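Local atomic coordinates of Cyclo(L-tyrosyl-L-tyrosyl) synthase (PDB entry 2X9Q), a protein that catalyses, without ATP, the joining of two tyrosines carried as tyrosyl-tRNA into cyclo(L-Tyr-L-Tyr), probably an intermediate of mycocyclosin biosynthesis. Residues E172-N176 and E177-E181. Numbering follows the deposited sequence.
Sequences EFQSN and EAYRE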
ATOM      1  N   GLU A 172      13.631   0.613   1.441  1.00 24.40           N
ATOM      2  CA  GLU A 172      14.306   0.482   2.733  1.00 28.20           C
ATOM      3  C   GLU A 172      13.925  -0.837   3.469  1.00 27.54           C
ATOM      4  O   GLU A 172      14.727  -1.370   4.253  1.00 28.02           O
ATOM      5  CB  GLU A 172      13.856   1.652   3.605  1.00 29.49           C
ATOM      6  CG  GLU A 172      14.605   1.775   4.894  1.00 39.19           C
ATOM      7  CD  GLU A 172      14.529   3.212   5.455  1.00 47.83           C
ATOM      8  OE1 GLU A 172      14.977   4.226   4.789  1.00 49.18           O
ATOM      9  OE2 GLU A 172      14.012   3.295   6.572  1.00 51.57           O
ATOM     10  N   PHE A 173      12.717  -1.348   3.213  1.00 25.71           N
ATOM     11  CA  PHE A 173      12.282  -2.637   3.809  1.00 27.06           C
ATOM     12  C   PHE A 173      13.005  -3.849   3.245  1.00 28.73           C
ATOM     13  O   PHE A 173      12.975  -4.924   3.842  1.00 28.31           O
ATOM     14  CB  PHE A 173      10.753  -2.789   3.735  1.00 26.53           C
ATOM     15  CG  PHE A 173      10.018  -1.734   4.537  1.00 26.10           C
ATOM     16  CD1 PHE A 173      10.167  -1.680   5.901  1.00 27.24           C
ATOM     17  CD2 PHE A 173       9.230  -0.795   3.928  1.00 25.26           C
ATOM     18  CE1 PHE A 173       9.480  -0.697   6.660  1.00 27.45           C
ATOM     19  CE2 PHE A 173       8.552   0.210   4.666  1.00 25.57           C
ATOM     20  CZ  PHE A 173       8.642   0.245   6.005  1.00 27.33           C
ATOM     21  N   GLN A 174      13.755  -3.691   2.151  1.00 30.52           N
ATOM     22  CA  GLN A 174      14.496  -4.843   1.624  1.00 32.92           C
ATOM     23  C   GLN A 174      15.578  -5.324   2.579  1.00 34.64           C
ATOM     24  O   GLN A 174      16.016  -6.469   2.540  1.00 36.06           O
ATOM     25  CB  GLN A 174      15.016  -4.538   0.198  1.00 34.27           C
ATOM     26  CG  GLN A 174      13.758  -4.309  -0.753  1.00 35.55           C
ATOM     27  CD  GLN A 174      14.066  -3.758  -2.178  1.00 38.53           C
ATOM     28  OE1 GLN A 174      15.150  -3.226  -2.445  1.00 41.97           O
ATOM     29  NE2 GLN A 174      13.100  -3.896  -3.083  1.00 38.16           N
ATOM     30  N   SER A 175      16.008  -4.489   3.501  1.00 35.20           N
ATOM     31  CA  SER A 175      16.927  -5.043   4.469  1.00 36.55           C
ATOM     32  C   SER A 175      16.228  -5.515   5.777  1.00 35.59           C
ATOM     33  O   SER A 175      16.904  -5.883   6.755  1.00 37.35           O
ATOM     34  CB  SER A 175      17.937  -3.978   4.792  1.00 38.06           C
ATOM     35  OG  SER A 175      17.319  -3.022   5.595  1.00 40.84           O
ATOM     36  N   ASN A 176      14.896  -5.478   5.824  1.00 29.56           N
ATOM     37  CA  ASN A 176      14.156  -5.904   7.001  1.00 27.56           C
ATOM     38  C   ASN A 176      13.907  -7.432   6.879  1.00 27.75           C
ATOM     39  O   ASN A 176      13.391  -7.916   5.857  1.00 25.53           O
ATOM     40  CB  ASN A 176      12.844  -5.099   7.078  1.00 27.19           C
ATOM     41  CG  ASN A 176      11.975  -5.524   8.245  1.00 29.72           C
ATOM     42  OD1 ASN A 176      11.332  -6.539   8.158  1.00 26.19           O
ATOM     43  ND2 ASN A 176      11.932  -4.722   9.333  1.00 28.75           N
ATOM     44  N   GLU A 177      14.364  -8.223   7.853  1.00 27.15           N
ATOM     45  CA  GLU A 177      14.182  -9.686   7.756  1.00 27.94           C
ATOM     46  C   GLU A 177      12.700 -10.144   7.656  1.00 26.65           C
ATOM     47  O   GLU A 177      12.416 -10.978   6.831  1.00 25.57           O
ATOM     48  CB  GLU A 177      14.902 -10.432   8.933  1.00 29.66           C
ATOM     49  CG  GLU A 177      15.083 -11.903   8.643  1.00 38.76           C
ATOM     50  CD  GLU A 177      15.620 -12.707   9.897  1.00 52.60           C
ATOM     51  OE1 GLU A 177      15.311 -12.339  11.067  1.00 54.12           O
ATOM     52  OE2 GLU A 177      16.358 -13.723   9.700  1.00 54.40           O
ATOM     53  N   ALA A 178      11.756  -9.601   8.441  1.00 26.02           N
ATOM     54  CA  ALA A 178      10.348 -10.031   8.298  1.00 25.66           C
ATOM     55  C   ALA A 178       9.829  -9.716   6.834  1.00 23.71           C
ATOM     56  O   ALA A 178       9.149 -10.536   6.227  1.00 22.82           O
ATOM     57  CB  ALA A 178       9.460  -9.352   9.312  1.00 25.50           C
ATOM     58  N   TYR A 179      10.173  -8.544   6.291  1.00 21.94           N
ATOM     59  CA  TYR A 179       9.717  -8.170   4.959  1.00 21.92           C
ATOM     60  C   TYR A 179      10.267  -9.214   4.002  1.00 23.44           C
ATOM     61  O   TYR A 179       9.538  -9.743   3.126  1.00 22.11           O
ATOM     62  CB  TYR A 179      10.262  -6.754   4.579  1.00 22.75           C
ATOM     63  CG  TYR A 179      10.020  -6.394   3.134  1.00 22.10           C
ATOM     64  CD1 TYR A 179      10.866  -6.878   2.094  1.00 21.95           C
ATOM     65  CD2 TYR A 179       8.973  -5.552   2.799  1.00 15.09           C
ATOM     66  CE1 TYR A 179      10.620  -6.544   0.708  1.00 22.28           C
ATOM     67  CE2 TYR A 179       8.706  -5.230   1.414  1.00 18.65           C
ATOM     68  CZ  TYR A 179       9.545  -5.723   0.398  1.00 24.15           C
ATOM     69  OH  TYR A 179       9.246  -5.393  -0.906  1.00 22.82           O
ATOM     70  N   ARG A 180      11.575  -9.477   4.113  1.00 21.90           N
ATOM     71  CA  ARG A 180      12.196 -10.420   3.210  1.00 24.01           C
ATOM     72  C   ARG A 180      11.564 -11.850   3.277  1.00 23.49           C
ATOM     73  O   ARG A 180      11.413 -12.507   2.252  1.00 24.06           O
ATOM     74  CB  ARG A 180      13.681 -10.557   3.544  1.00 25.11           C
ATOM     75  CG  ARG A 180      14.597  -9.459   3.140  1.00 31.53           C
ATOM     76  CD  ARG A 180      16.025  -9.969   3.674  1.00 45.84           C
ATOM     77  NE  ARG A 180      17.126  -9.121   3.251  1.00 61.39           N
ATOM     78  CZ  ARG A 180      18.169  -9.513   2.492  1.00 68.76           C
ATOM     79  NH1 ARG A 180      18.294 -10.780   2.057  1.00 72.39           N
ATOM     80  NH2 ARG A 180      19.113  -8.626   2.169  1.00 69.66           N
ATOM     81  N   GLU A 181      11.206 -12.312   4.476  1.00 23.54           N
ATOM     82  CA  GLU A 181      10.526 -13.588   4.633  1.00 26.50           C
ATOM     83  C   GLU A 181       9.121 -13.563   4.028  1.00 24.31           C
ATOM     84  O   GLU A 181       8.760 -14.468   3.320  1.00 25.11           O
ATOM     85  CB  GLU A 181      10.490 -14.009   6.131  1.00 27.78           C
ATOM     86  CG  GLU A 181      11.904 -14.513   6.572  1.00 37.26           C
ATOM     87  CD  GLU A 181      12.052 -14.854   8.086  1.00 46.34           C
ATOM     88  OE1 GLU A 181      11.018 -15.025   8.741  1.00 50.96           O
ATOM     89  OE2 GLU A 181      13.214 -14.912   8.606  1.00 50.68           O
TER
HETATM   90  O   HOH W   1      11.108  -6.081  -3.001  1.00 40.42           O
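Y179, in the first turn of helix 177-192, lies back against F173 and Q174 of the loop that leads into the helix. Its CB rests on the carbonyl oxygen of F173, the two 3.4 Å apart. CG then lies close to both that oxygen and F173 CB, and CD2 packs on F173 CB at 3.4 Å. Along the other flank of the ring, CD1 stays by F173 O and CE1 has Q174 CG as a looser neighbour. The F173 carbonyl carbon C sits above one ring face, nearer its margin than its centre. With CG anti to the backbone N (chi1 171°), the ring is swung back over the F173 carbonyl group. Q174 runs alongside, extended in the same direction, and a water at the edge of the tyrosine ring gives a hydrogen to Y179 OH (2.9 Å) and accepts one from Q174 NE2 (3.0 Å). The hydroxyl is also hydrogen-bonded to A232 O.

N176 is the N-cap. Its OD1 takes the amide hydrogen of Y179 N at 3.0 Å, in the carbonyl plane, while ND2 is tied to I243 O of helix 220-244. N176 O starts the regular helical bonding by accepting from R180 N (3.0 Å, 167°). The R180 side chain turns back past that oxygen, and its NE makes a weak, bent bond to Q174 O (3.0 Å, 126°).

With both ends of its amide engaged, N176 is fixed in rotation and pins the helix start to helix 220-244, while the Y179 hydroxyl, held by A232 O and the water, ties the same turn to a backbone stretch that probably binds the substrate.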